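Local coordinates for lactococcal prophage ps3 protein 05 (Staphylococcus epidermidis ATCC 12228, PDB 3G8W), which is a probable GNAT-family acetyltransferase, expected to transfer an acetyl group from acetyl-CoA to an acceptor that is not known here, at residues B[141-146]-B[156-161]. Numbering follows the deposited sequence.
Sequences LAFEKN and DENWLI
Glu144 and Trp159 share a face of the sheet by their places in the two strands, and their torsions, CG anti to the backbone N in Glu144 (chi1 -161°) and beside it in Trp159 (chi1 -81°), lay the extended glutamate chain beside the indole, both pointing the same way. Carboxylate and ring are nearly coplanar, and Trp159 NE1 donates in the ring plane to Glu144 OE1 at 3.0 Å. The other oxygen, OE2, forms a salt bridge with Lys83 of the second subunit; each carboxylate oxygen thus has a partner, which probably fixes its rotation. Ala142 lies on this face too, packing on Ala142 of the second subunit.

Phe143 and Asn158 share the reverse face. The Phe143 side chain crosses that of Asn158 at a slant, with CD1 3.5 Å from Asn158 ND2, and its CE1 also reaches Asp156 CB at 3.8 Å. Asn158 OD1 is held by Lys130. Where the first strand turns its corner, Asp156 OD1 takes the backbone N of Asn146 at 2.7 Å, on the anti side of the carboxylate.

Backbone hydrogen bonds join the two antiparallel strands, with Glu144 and Glu157 as a hydrogen-bonded pair exchanging N-H and C=O both ways. The regular pattern breaks at Trp159 O, which accepts from both Leu141 N (2.8 Å) and Ala142 N (3.3 Å). Beyond it, Leu141 CB meets Ile161 CG2 at 3.8 Å. Two residues facing one make this a classic beta bulge, set in the C-terminal beta hairpin of the GNAT fold, whose strand 153-163 is inserted between 117-123 and strand 139-150, outermost in this chain.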
ATOM      1  N   LEU B 141     -11.378  10.906   0.463  1.00 48.36           N
ATOM      2  CA  LEU B 141     -10.382  10.876  -0.611  1.00 48.42           C
ATOM      3  C   LEU B 141     -10.933  10.084  -1.789  1.00 48.69           C
ATOM      4  O   LEU B 141     -11.018  10.585  -2.878  1.00 49.98           O
ATOM      5  CB  LEU B 141      -9.097  10.215  -0.121  1.00 47.67           C
ATOM      6  CG  LEU B 141      -7.928  10.126  -1.111  1.00 47.60           C
ATOM      7  CD1 LEU B 141      -7.299  11.499  -1.420  1.00 46.12           C
ATOM      8  CD2 LEU B 141      -6.880   9.186  -0.582  1.00 47.03           C
ATOM      9  N   ALA B 142     -11.314   8.838  -1.537  1.00 48.78           N
ATOM     10  CA  ALA B 142     -11.763   7.922  -2.560  1.00 47.49           C
ATOM     11  C   ALA B 142     -12.763   6.868  -2.057  1.00 47.38           C
ATOM     12  O   ALA B 142     -12.931   6.633  -0.876  1.00 47.32           O
ATOM     13  CB  ALA B 142     -10.596   7.258  -3.156  1.00 47.15           C
ATOM     14  N   PHE B 143     -13.434   6.235  -2.995  1.00 48.06           N
ATOM     15  CA  PHE B 143     -14.384   5.204  -2.678  1.00 47.85           C
ATOM     16  C   PHE B 143     -14.061   3.971  -3.509  1.00 47.19           C
ATOM     17  O   PHE B 143     -14.021   4.032  -4.721  1.00 47.69           O
ATOM     18  CB  PHE B 143     -15.792   5.709  -2.959  1.00 47.39           C
ATOM     19  CG  PHE B 143     -16.816   4.641  -2.914  1.00 47.88           C
ATOM     20  CD1 PHE B 143     -17.031   3.919  -1.744  1.00 47.72           C
ATOM     21  CD2 PHE B 143     -17.569   4.338  -4.047  1.00 48.44           C
ATOM     22  CE1 PHE B 143     -17.986   2.908  -1.695  1.00 47.38           C
ATOM     23  CE2 PHE B 143     -18.527   3.334  -4.001  1.00 48.38           C
ATOM     24  CZ  PHE B 143     -18.732   2.624  -2.808  1.00 47.66           C
ATOM     25  N   GLU B 144     -13.835   2.854  -2.842  1.00 47.10           N
ATOM     26  CA  GLU B 144     -13.341   1.652  -3.502  1.00 45.72           C
ATOM     27  C   GLU B 144     -14.302   0.458  -3.342  1.00 43.97           C
ATOM     28  O   GLU B 144     -14.407  -0.164  -2.266  1.00 42.27           O
ATOM     29  CB  GLU B 144     -11.941   1.328  -2.974  1.00 46.62           C
ATOM     30  CG  GLU B 144     -11.134   0.404  -3.861  1.00 49.64           C
ATOM     31  CD  GLU B 144      -9.921  -0.260  -3.158  1.00 51.52           C
ATOM     32  OE1 GLU B 144      -9.303   0.316  -2.221  1.00 52.83           O
ATOM     33  OE2 GLU B 144      -9.571  -1.384  -3.568  1.00 52.18           O
ATOM     34  N   LYS B 145     -15.003   0.164  -4.435  1.00 43.84           N
ATOM     35  CA  LYS B 145     -15.810  -1.070  -4.586  1.00 43.33           C
ATOM     36  C   LYS B 145     -14.935  -2.304  -4.344  1.00 42.17           C
ATOM     37  O   LYS B 145     -13.769  -2.325  -4.747  1.00 42.25           O
ATOM     38  CB  LYS B 145     -16.513  -1.143  -5.963  1.00 43.36           C
ATOM     39  CG  LYS B 145     -17.579  -0.027  -6.234  1.00 45.23           C
ATOM     40  CD  LYS B 145     -18.891  -0.465  -7.005  1.00 48.13           C
ATOM     41  CE  LYS B 145     -18.759  -0.921  -8.518  1.00 49.61           C
ATOM     42  NZ  LYS B 145     -17.523  -0.401  -9.337  1.00 50.79           N
ATOM     43  N   ASN B 146     -15.468  -3.288  -3.621  1.00 40.67           N
ATOM     44  CA  ASN B 146     -14.775  -4.556  -3.410  1.00 40.41           C
ATOM     45  C   ASN B 146     -13.328  -4.409  -3.004  1.00 40.89           C
ATOM     46  O   ASN B 146     -12.478  -5.182  -3.431  1.00 40.42           O
ATOM     47  CB  ASN B 146     -14.812  -5.394  -4.674  1.00 39.37           C
ATOM     48  CG  ASN B 146     -16.138  -5.332  -5.363  1.00 39.66           C
ATOM     49  OD1 ASN B 146     -16.191  -5.027  -6.544  1.00 40.35           O
ATOM     50  ND2 ASN B 146     -17.227  -5.597  -4.635  1.00 38.65           N
ATOM     51  N   ASP B 156     -16.961  -2.887   0.240  1.00 45.77           N
ATOM     52  CA  ASP B 156     -16.489  -1.589  -0.236  1.00 48.24           C
ATOM     53  C   ASP B 156     -15.759  -0.810   0.861  1.00 49.12           C
ATOM     54  O   ASP B 156     -16.002  -1.020   2.047  1.00 49.02           O
ATOM     55  CB  ASP B 156     -17.660  -0.755  -0.775  1.00 47.85           C
ATOM     56  CG  ASP B 156     -18.390  -1.440  -1.889  1.00 48.52           C
ATOM     57  OD1 ASP B 156     -17.811  -2.320  -2.569  1.00 49.07           O
ATOM     58  OD2 ASP B 156     -19.559  -1.088  -2.100  1.00 49.45           O
ATOM     59  N   GLU B 157     -14.870   0.093   0.477  1.00 50.13           N
ATOM     60  CA  GLU B 157     -14.214   0.893   1.498  1.00 53.00           C
ATOM     61  C   GLU B 157     -14.179   2.352   1.120  1.00 52.65           C
ATOM     62  O   GLU B 157     -14.079   2.703  -0.070  1.00 52.37           O
ATOM     63  CB  GLU B 157     -12.792   0.373   1.828  1.00 55.29           C
ATOM     64  CG  GLU B 157     -12.768  -0.858   2.768  1.00 58.33           C
ATOM     65  CD  GLU B 157     -11.358  -1.442   3.011  1.00 60.45           C
ATOM     66  OE1 GLU B 157     -11.225  -2.422   3.798  1.00 61.35           O
ATOM     67  OE2 GLU B 157     -10.385  -0.933   2.414  1.00 61.53           O
ATOM     68  N   ASN B 158     -14.281   3.194   2.141  1.00 52.07           N
ATOM     69  CA  ASN B 158     -14.120   4.622   1.958  1.00 52.09           C
ATOM     70  C   ASN B 158     -12.756   4.967   2.474  1.00 52.22           C
ATOM     71  O   ASN B 158     -12.380   4.607   3.587  1.00 53.51           O
ATOM     72  CB  ASN B 158     -15.208   5.438   2.659  1.00 52.14           C
ATOM     73  CG  ASN B 158     -16.481   5.568   1.828  1.00 52.69           C
ATOM     74  OD1 ASN B 158     -17.502   4.993   2.163  1.00 53.39           O
ATOM     75  ND2 ASN B 158     -16.417   6.318   0.741  1.00 52.66           N
ATOM     76  N   TRP B 159     -11.994   5.622   1.620  1.00 51.43           N
ATOM     77  CA  TRP B 159     -10.694   6.054   1.974  1.00 50.09           C
ATOM     78  C   TRP B 159     -10.817   7.476   2.424  1.00 49.57           C
ATOM     79  O   TRP B 159     -11.317   8.340   1.682  1.00 47.13           O
ATOM     80  CB  TRP B 159      -9.761   5.967   0.784  1.00 50.33           C
ATOM     81  CG  TRP B 159      -9.225   4.596   0.523  1.00 51.04           C
ATOM     82  CD1 TRP B 159      -9.802   3.642  -0.241  1.00 51.02           C
ATOM     83  CD2 TRP B 159      -7.984   4.048   0.978  1.00 51.13           C
ATOM     84  NE1 TRP B 159      -9.004   2.526  -0.289  1.00 51.28           N
ATOM     85  CE2 TRP B 159      -7.879   2.751   0.442  1.00 51.01           C
ATOM     86  CE3 TRP B 159      -6.942   4.533   1.778  1.00 52.70           C
ATOM     87  CZ2 TRP B 159      -6.785   1.916   0.680  1.00 52.34           C
ATOM     88  CZ3 TRP B 159      -5.819   3.697   2.014  1.00 53.46           C
ATOM     89  CH2 TRP B 159      -5.766   2.393   1.473  1.00 53.06           C
ATOM     90  N   LEU B 160     -10.357   7.698   3.656  1.00 49.44           N
ATOM     91  CA  LEU B 160     -10.236   9.039   4.220  1.00 50.06           C
ATOM     92  C   LEU B 160      -8.791   9.523   4.366  1.00 49.33           C
ATOM     93  O   LEU B 160      -7.848   8.731   4.536  1.00 48.23           O
ATOM     94  CB  LEU B 160     -10.905   9.090   5.579  1.00 50.98           C
ATOM     95  CG  LEU B 160     -12.408   8.959   5.679  1.00 51.25           C
ATOM     96  CD1 LEU B 160     -12.848   7.705   5.013  1.00 51.30           C
ATOM     97  CD2 LEU B 160     -12.714   8.936   7.164  1.00 50.95           C
ATOM     98  N   ILE B 161      -8.642  10.838   4.352  1.00 48.75           N
ATOM     99  CA  ILE B 161      -7.330  11.460   4.441  1.00 49.12           C
ATOM    100  C   ILE B 161      -7.347  12.605   5.483  1.00 48.66           C
ATOM    101  O   ILE B 161      -8.327  13.351   5.621  1.00 45.31           O
ATOM    102  CB  ILE B 161      -6.848  11.923   3.037  1.00 49.90           C
ATOM    103  CG1 ILE B 161      -5.496  12.621   3.086  1.00 51.17           C
ATOM    104  CG2 ILE B 161      -7.880  12.852   2.382  1.00 49.98           C
ATOM    105  CD1 ILE B 161      -4.832  12.797   1.695  1.00 51.84           C
TER